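Local coordinates for protein enterotoxin type A (Staphylococcus aureus, PDB 1DYQ) that acts as a superantigen, binding MHC class II molecules, in part through a zinc ion, and T-cell receptors to activate the host immune system and cause food poisoning, at residues L13-E18 / V180-I185; N129-G134 / H226-L231. The protein carries 3 engineered substitutions. One frame throughout, in Å; residues are numbered along the deposited sequence.

Contact 1: residues L13-E18 / V180-I185; sequences LRKKSE and VQRGLI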
loop_
_atom_site.group_PDB
_atom_site.type_symbol
_atom_site.label_atom_id
_atom_site.label_comp_id
_atom_site.label_asym_id
_atom_site.label_seq_id
_atom_site.Cartn_x
_atom_site.Cartn_y
_atom_site.Cartn_z
ATOM N N LEU A 13 15.539 -10.211 -8.476
ATOM C CA LEU A 13 14.102 -10.297 -8.192
ATOM C C LEU A 13 13.740 -11.724 -7.773
ATOM O O LEU A 13 14.203 -12.700 -8.373
ATOM C CB LEU A 13 13.261 -9.868 -9.367
ATOM C CG LEU A 13 13.204 -8.379 -9.738
ATOM C CD1 LEU A 13 12.446 -8.188 -11.042
ATOM C CD2 LEU A 13 12.500 -7.584 -8.622
ATOM N N ARG A 14 12.924 -11.824 -6.733
ATOM C CA ARG A 14 12.496 -13.136 -6.231
ATOM C C ARG A 14 11.493 -13.755 -7.182
ATOM O O ARG A 14 10.655 -13.099 -7.779
ATOM C CB ARG A 14 11.902 -12.972 -4.830
ATOM C CG ARG A 14 11.470 -14.296 -4.169
ATOM C CD ARG A 14 11.484 -14.072 -2.648
ATOM N NE ARG A 14 10.982 -15.178 -1.888
ATOM C CZ ARG A 14 9.797 -15.233 -1.276
ATOM N NH1 ARG A 14 8.949 -14.232 -1.381
ATOM N NH2 ARG A 14 9.483 -16.316 -0.565
ATOM N N LYS A 15 11.650 -15.072 -7.421
ATOM C CA LYS A 15 10.735 -15.778 -8.307
ATOM C C LYS A 15 9.434 -16.113 -7.578
ATOM O O LYS A 15 9.445 -16.529 -6.410
ATOM C CB LYS A 15 11.384 -17.081 -8.799
ATOM C CG LYS A 15 12.839 -16.957 -9.175
ATOM C CD LYS A 15 13.068 -16.588 -10.616
ATOM C CE LYS A 15 14.504 -16.916 -11.047
ATOM N NZ LYS A 15 14.808 -18.361 -10.876
ATOM N N LYS A 16 8.332 -16.034 -8.284
ATOM C CA LYS A 16 7.020 -16.397 -7.778
ATOM C C LYS A 16 6.977 -17.818 -7.246
ATOM O O LYS A 16 6.282 -18.134 -6.277
ATOM C CB LYS A 16 5.987 -16.218 -8.896
ATOM C CG LYS A 16 4.613 -16.798 -8.528
ATOM C CD LYS A 16 3.736 -16.709 -9.781
ATOM C CE LYS A 16 2.357 -17.230 -9.564
ATOM N NZ LYS A 16 1.518 -17.225 -10.785
ATOM N N SER A 17 7.800 -18.714 -7.822
ATOM C CA SER A 17 7.869 -20.089 -7.418
ATOM C C SER A 17 8.434 -20.289 -6.024
ATOM O O SER A 17 8.314 -21.394 -5.463
ATOM C CB SER A 17 8.761 -20.864 -8.437
ATOM O OG SER A 17 10.076 -20.399 -8.394
ATOM N N GLU A 18 9.053 -19.270 -5.447
ATOM C CA GLU A 18 9.615 -19.351 -4.108
ATOM C C GLU A 18 8.539 -19.171 -3.037
ATOM O O GLU A 18 8.778 -19.416 -1.856
ATOM C CB GLU A 18 10.693 -18.280 -3.920
ATOM C CG GLU A 18 11.947 -18.516 -4.754
ATOM C CD GLU A 18 12.785 -19.664 -4.216
ATOM O OE1 GLU A 18 13.042 -19.688 -2.984
ATOM O OE2 GLU A 18 13.177 -20.541 -5.006
ATOM N N VAL A 180 3.024 -14.022 -14.839
ATOM C CA VAL A 180 4.147 -13.238 -14.378
ATOM C C VAL A 180 4.873 -13.948 -13.227
ATOM O O VAL A 180 4.218 -14.415 -12.298
ATOM C CB VAL A 180 3.668 -11.854 -13.894
ATOM C CG1 VAL A 180 4.805 -11.039 -13.294
ATOM C CG2 VAL A 180 3.006 -11.090 -15.032
ATOM N N GLN A 181 6.167 -14.114 -13.361
ATOM C CA GLN A 181 6.978 -14.847 -12.424
ATOM C C GLN A 181 7.912 -13.984 -11.612
ATOM O O GLN A 181 8.467 -14.416 -10.605
ATOM C CB GLN A 181 7.773 -15.975 -13.132
ATOM C CG GLN A 181 6.896 -16.943 -13.914
ATOM C CD GLN A 181 5.936 -17.733 -13.033
ATOM O OE1 GLN A 181 6.316 -18.168 -11.957
ATOM N NE2 GLN A 181 4.713 -17.864 -13.512
ATOM N N ARG A 182 8.222 -12.781 -12.126
ATOM C CA ARG A 182 9.020 -11.802 -11.420
ATOM C C ARG A 182 8.451 -10.398 -11.715
ATOM O O ARG A 182 7.884 -10.154 -12.756
ATOM C CB ARG A 182 10.487 -11.800 -11.878
ATOM C CG ARG A 182 11.251 -13.074 -11.619
ATOM C CD ARG A 182 12.698 -12.974 -12.107
ATOM N NE ARG A 182 12.751 -12.830 -13.557
ATOM C CZ ARG A 182 13.610 -12.045 -14.207
ATOM N NH1 ARG A 182 14.477 -11.303 -13.545
ATOM N NH2 ARG A 182 13.586 -11.996 -15.533
ATOM N N GLY A 183 8.668 -9.481 -10.759
ATOM C CA GLY A 183 8.147 -8.123 -11.006
ATOM C C GLY A 183 8.683 -7.108 -10.011
ATOM O O GLY A 183 9.015 -7.436 -8.875
ATOM N N LEU A 184 8.885 -5.897 -10.521
ATOM C CA LEU A 184 9.438 -4.779 -9.765
ATOM C C LEU A 184 8.589 -3.519 -10.004
ATOM O O LEU A 184 8.103 -3.274 -11.094
ATOM C CB LEU A 184 10.861 -4.479 -10.301
ATOM C CG LEU A 184 11.491 -3.181 -9.774
ATOM C CD1 LEU A 184 11.845 -3.323 -8.308
ATOM C CD2 LEU A 184 12.775 -2.890 -10.569
ATOM N N ILE A 185 8.293 -2.797 -8.906
ATOM C CA ILE A 185 7.589 -1.517 -9.044
ATOM C C ILE A 185 8.442 -0.411 -8.419
ATOM O O ILE A 185 9.091 -0.596 -7.400
ATOM C CB ILE A 185 6.194 -1.531 -8.405
ATOM C CG1 ILE A 185 5.478 -0.181 -8.626
ATOM C CG2 ILE A 185 6.283 -1.839 -6.912
ATOM C CD1 ILE A 185 3.958 -0.296 -8.451
HETATM O O HOH W 1 9.910 -10.585 -8.440
HETATM O O HOH W 2 1.566 -14.492 -11.663
HETATM O O HOH W 3 8.853 -18.565 -10.713
#

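Contact 2: residues N129-G134 / H226-L231; sequences NLWLDG and HIDIYL. With ZN (zinc ion), chain B.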
loop_
_atom_site.group_PDB
_atom_site.type_symbol
_atom_site.label_atom_id
_atom_site.label_comp_id
_atom_site.label_asym_id
_atom_site.label_seq_id
_atom_site.Cartn_x
_atom_site.Cartn_y
_atom_site.Cartn_z
ATOM N N ASN A 129 4.926 3.701 -16.622
ATOM C CA ASN A 129 5.664 2.997 -17.704
ATOM C C ASN A 129 5.674 1.504 -17.307
ATOM O O ASN A 129 6.223 1.179 -16.257
ATOM C CB ASN A 129 7.088 3.487 -17.787
ATOM C CG ASN A 129 7.205 4.989 -18.052
ATOM O OD1 ASN A 129 7.901 5.695 -17.329
ATOM N ND2 ASN A 129 6.488 5.455 -19.052
ATOM N N LEU A 130 5.062 0.667 -18.119
ATOM C CA LEU A 130 5.036 -0.758 -17.810
ATOM C C LEU A 130 5.703 -1.558 -18.946
ATOM O O LEU A 130 5.323 -1.388 -20.105
ATOM C CB LEU A 130 3.617 -1.257 -17.586
ATOM C CG LEU A 130 3.474 -2.696 -17.077
ATOM C CD1 LEU A 130 2.235 -2.808 -16.195
ATOM C CD2 LEU A 130 3.290 -3.675 -18.255
ATOM N N TRP A 131 6.607 -2.416 -18.573
ATOM C CA TRP A 131 7.239 -3.340 -19.529
ATOM C C TRP A 131 6.884 -4.777 -19.128
ATOM O O TRP A 131 6.933 -5.103 -17.937
ATOM C CB TRP A 131 8.737 -3.152 -19.557
ATOM C CG TRP A 131 9.211 -1.855 -20.146
ATOM C CD1 TRP A 131 9.509 -1.624 -21.456
ATOM C CD2 TRP A 131 9.484 -0.634 -19.449
ATOM N NE1 TRP A 131 9.941 -0.331 -21.626
ATOM C CE2 TRP A 131 9.958 0.300 -20.398
ATOM C CE3 TRP A 131 9.407 -0.229 -18.112
ATOM C CZ2 TRP A 131 10.297 1.593 -20.066
ATOM C CZ3 TRP A 131 9.750 1.062 -17.778
ATOM C CH2 TRP A 131 10.204 1.976 -18.758
ATOM N N LEU A 132 6.526 -5.587 -20.110
ATOM C CA LEU A 132 6.290 -7.023 -19.876
ATOM C C LEU A 132 7.279 -7.826 -20.744
ATOM O O LEU A 132 7.211 -7.704 -21.980
ATOM C CB LEU A 132 4.878 -7.388 -20.216
ATOM C CG LEU A 132 4.509 -8.886 -20.280
ATOM C CD1 LEU A 132 4.586 -9.480 -18.871
ATOM C CD2 LEU A 132 3.110 -9.022 -20.855
ATOM N N ASP A 133 8.222 -8.482 -20.127
ATOM C CA ASP A 133 9.301 -9.172 -20.864
ATOM C C ASP A 133 9.984 -8.197 -21.808
ATOM O O ASP A 133 10.291 -8.506 -22.963
ATOM C CB ASP A 133 8.770 -10.385 -21.603
ATOM C CG ASP A 133 8.272 -11.487 -20.664
ATOM O OD1 ASP A 133 8.986 -11.802 -19.698
ATOM O OD2 ASP A 133 7.177 -12.013 -20.936
ATOM N N GLY A 134 10.221 -6.971 -21.323
ATOM C CA GLY A 134 10.879 -5.940 -22.056
ATOM C C GLY A 134 10.041 -5.139 -23.008
ATOM O O GLY A 134 10.570 -4.125 -23.559
ATOM N N HIS A 226 6.331 9.634 -11.554
ATOM C CA HIS A 226 5.629 8.582 -12.325
ATOM C C HIS A 226 6.051 7.227 -11.737
ATOM O O HIS A 226 6.887 7.188 -10.852
ATOM C CB HIS A 226 5.947 8.669 -13.813
ATOM C CG HIS A 226 7.381 8.399 -14.100
ATOM N ND1 HIS A 226 8.336 9.377 -14.172
ATOM C CD2 HIS A 226 8.032 7.213 -14.268
ATOM C CE1 HIS A 226 9.525 8.852 -14.377
ATOM N NE2 HIS A 226 9.341 7.570 -14.446
ATOM N N ILE A 227 5.413 6.179 -12.221
ATOM C CA ILE A 227 5.669 4.831 -11.708
ATOM C C ILE A 227 6.208 3.964 -12.873
ATOM O O ILE A 227 5.637 4.024 -13.946
ATOM C CB ILE A 227 4.336 4.241 -11.197
ATOM C CG1 ILE A 227 4.006 4.927 -9.842
ATOM C CG2 ILE A 227 4.458 2.737 -10.997
ATOM C CD1 ILE A 227 2.578 4.656 -9.381
ATOM N N ASP A 228 7.162 3.130 -12.524
ATOM C CA ASP A 228 7.697 2.161 -13.477
ATOM C C ASP A 228 7.431 0.739 -12.968
ATOM O O ASP A 228 7.687 0.465 -11.803
ATOM C CB ASP A 228 9.213 2.289 -13.659
ATOM C CG ASP A 228 9.609 3.676 -14.088
ATOM O OD1 ASP A 228 9.070 4.220 -15.061
ATOM O OD2 ASP A 228 10.392 4.224 -13.270
ATOM N N ILE A 229 6.919 -0.076 -13.864
ATOM C CA ILE A 229 6.615 -1.470 -13.526
ATOM C C ILE A 229 7.318 -2.389 -14.526
ATOM O O ILE A 229 7.143 -2.166 -15.745
ATOM C CB ILE A 229 5.100 -1.692 -13.530
ATOM C CG1 ILE A 229 4.464 -0.868 -12.361
ATOM C CG2 ILE A 229 4.787 -3.169 -13.286
ATOM C CD1 ILE A 229 2.961 -0.894 -12.380
ATOM N N TYR A 230 8.091 -3.299 -14.041
ATOM C CA TYR A 230 8.796 -4.296 -14.868
ATOM C C TYR A 230 8.278 -5.696 -14.502
ATOM O O TYR A 230 8.447 -6.105 -13.346
ATOM C CB TYR A 230 10.297 -4.228 -14.582
ATOM C CG TYR A 230 10.887 -2.840 -14.672
ATOM C CD1 TYR A 230 10.937 -2.002 -13.562
ATOM C CD2 TYR A 230 11.376 -2.344 -15.887
ATOM C CE1 TYR A 230 11.437 -0.724 -13.647
ATOM C CE2 TYR A 230 11.904 -1.069 -15.968
ATOM C CZ TYR A 230 11.934 -0.271 -14.858
ATOM O OH TYR A 230 12.438 1.016 -14.919
ATOM N N LEU A 231 7.667 -6.365 -15.453
ATOM C CA LEU A 231 7.115 -7.698 -15.234
ATOM C C LEU A 231 7.817 -8.696 -16.204
ATOM O O LEU A 231 8.130 -8.313 -17.317
ATOM C CB LEU A 231 5.638 -7.736 -15.515
ATOM C CG LEU A 231 4.744 -6.687 -14.813
ATOM C CD1 LEU A 231 3.330 -6.812 -15.301
ATOM C CD2 LEU A 231 4.847 -6.918 -13.298
HETATM ZN ZN ZN B . 10.995 6.112 -14.166
HETATM O O HOH W 4 9.968 -6.210 -18.567
#

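Contact 1: residues L13-E18 / V180-I185
Lys16 and Gln181 meet through both backbone and side chain where the N-terminal segment 13-18 runs past the start of strand 182-188. The direct polar link is a single hydrogen bond, Lys16 N to Gln181 O at 2.8 Å, with an angle of 156° at the hydrogen. The same carbonyl oxygen receives a CA-H...O contact from Lys15 CA at 3.5 Å.

Water extends this link along the contact. One molecule sits between Arg14 O and Gly183 N, accepting from the latter; another joins Lys16 NZ to Val180 O, and a third lies between Ser17 N and Gln181 OE1.

Among the aliphatic contacts, Leu13 buries the most surface. Its branches spread over the backbone at Gly183, CD2 coming 3.5 Å from Gly183 O and 3.9 Å from Leu184 CB; the two leucine side chains cross at about a right angle. Lys15 and Arg182 run side by side in the same direction, Lys15 CD against Arg182 CD at 3.9 Å. The chain of Lys16, with CG anti to the backbone N (chi1 170°) and extended beyond, slides past the Gln181 amide, placing CD 3.4 Å from Val180 O.

The polar ends find partners beyond the two segments. Lys16 NZ forms a salt bridge with Asp174 and a hydrogen bond with Asn172 O, and Asp174 also accepts a bond from Gln181 NE2, so one carboxylate oxygen ties both together. Arg182 NE pairs with the C-terminal carboxylate of Ser234, while its guanidinium makes a cation-pi contact with Tyr232.

Gln181 and Arg182 both face Tyr232 on strand 226-232, a classic beta bulge, and the N-terminal segment packs beside this bulge at the start of a beta-grasp strand.

Contact 2: residues N129-G134 / H226-L231
Asn129, Leu130, Trp131 and Leu132 pair in register with Asp228, Ile229, Tyr230 and Leu231, forming a parallel pair of strands in the beta-grasp domain. Five backbone hydrogen bonds join them, from Asn129 N to Ile227 O through to Asp133 N to Leu231 O at 2.8 Å.

The face of Leu130, Ile229 and Leu231 is closed under helix 153-168. Leu130 CD1 lies 3.9 Å from Ile229 CG2, and Leu132 CD1 touches Leu231 CB at the same distance. Leu164 and Tyr168 of the helix close over Leu130, and Tyr168 also reaches Leu132 and Leu231.

The face of Trp131, Tyr230 and Asn129 is more open to solvent, although its groups come close. Trp131 and Tyr230 point the same way, their near-parallel rings (planes 6° apart) displaced so that the Trp131 CE3-CZ3 edge lies by Tyr230 CE2, CE3 approaching that atom to 3.4 Å. At the turn, a water bridges Gly134 N and Leu231 O.

Farther along this face, Asn129 lies beside Asp228, amide and carboxylate nearly coplanar. His188 completes the zinc site with His226 and Asp228: His226 NE2 and Asp228 OD2 each bind the zinc at 2.2 Å.

Contacts 1 and 2 lie about 13 Å apart, centre to centre, and share the mixed sheet of the beta-grasp domain, where strands 182-188 and 226-232 are antiparallel neighbours. Leu184 N and Tyr230 O, 2.9 Å apart, probably form a hydrogen bond between them, and Ile185 CG1 packs against Ile227 CG2 and Ile229 CG1. Along the chain the segments alternate: 13-18, 129-134, 180-185, 226-231. Segment 13-18, in the loop before helix 23-32, thus packs on a strand more than 160 residues later in the chain. Strand 226-232 lies between strands 182-188 and 119-132, and His188 at the end of 182-188 completes the zinc site used in zinc-dependent binding to MHC class II.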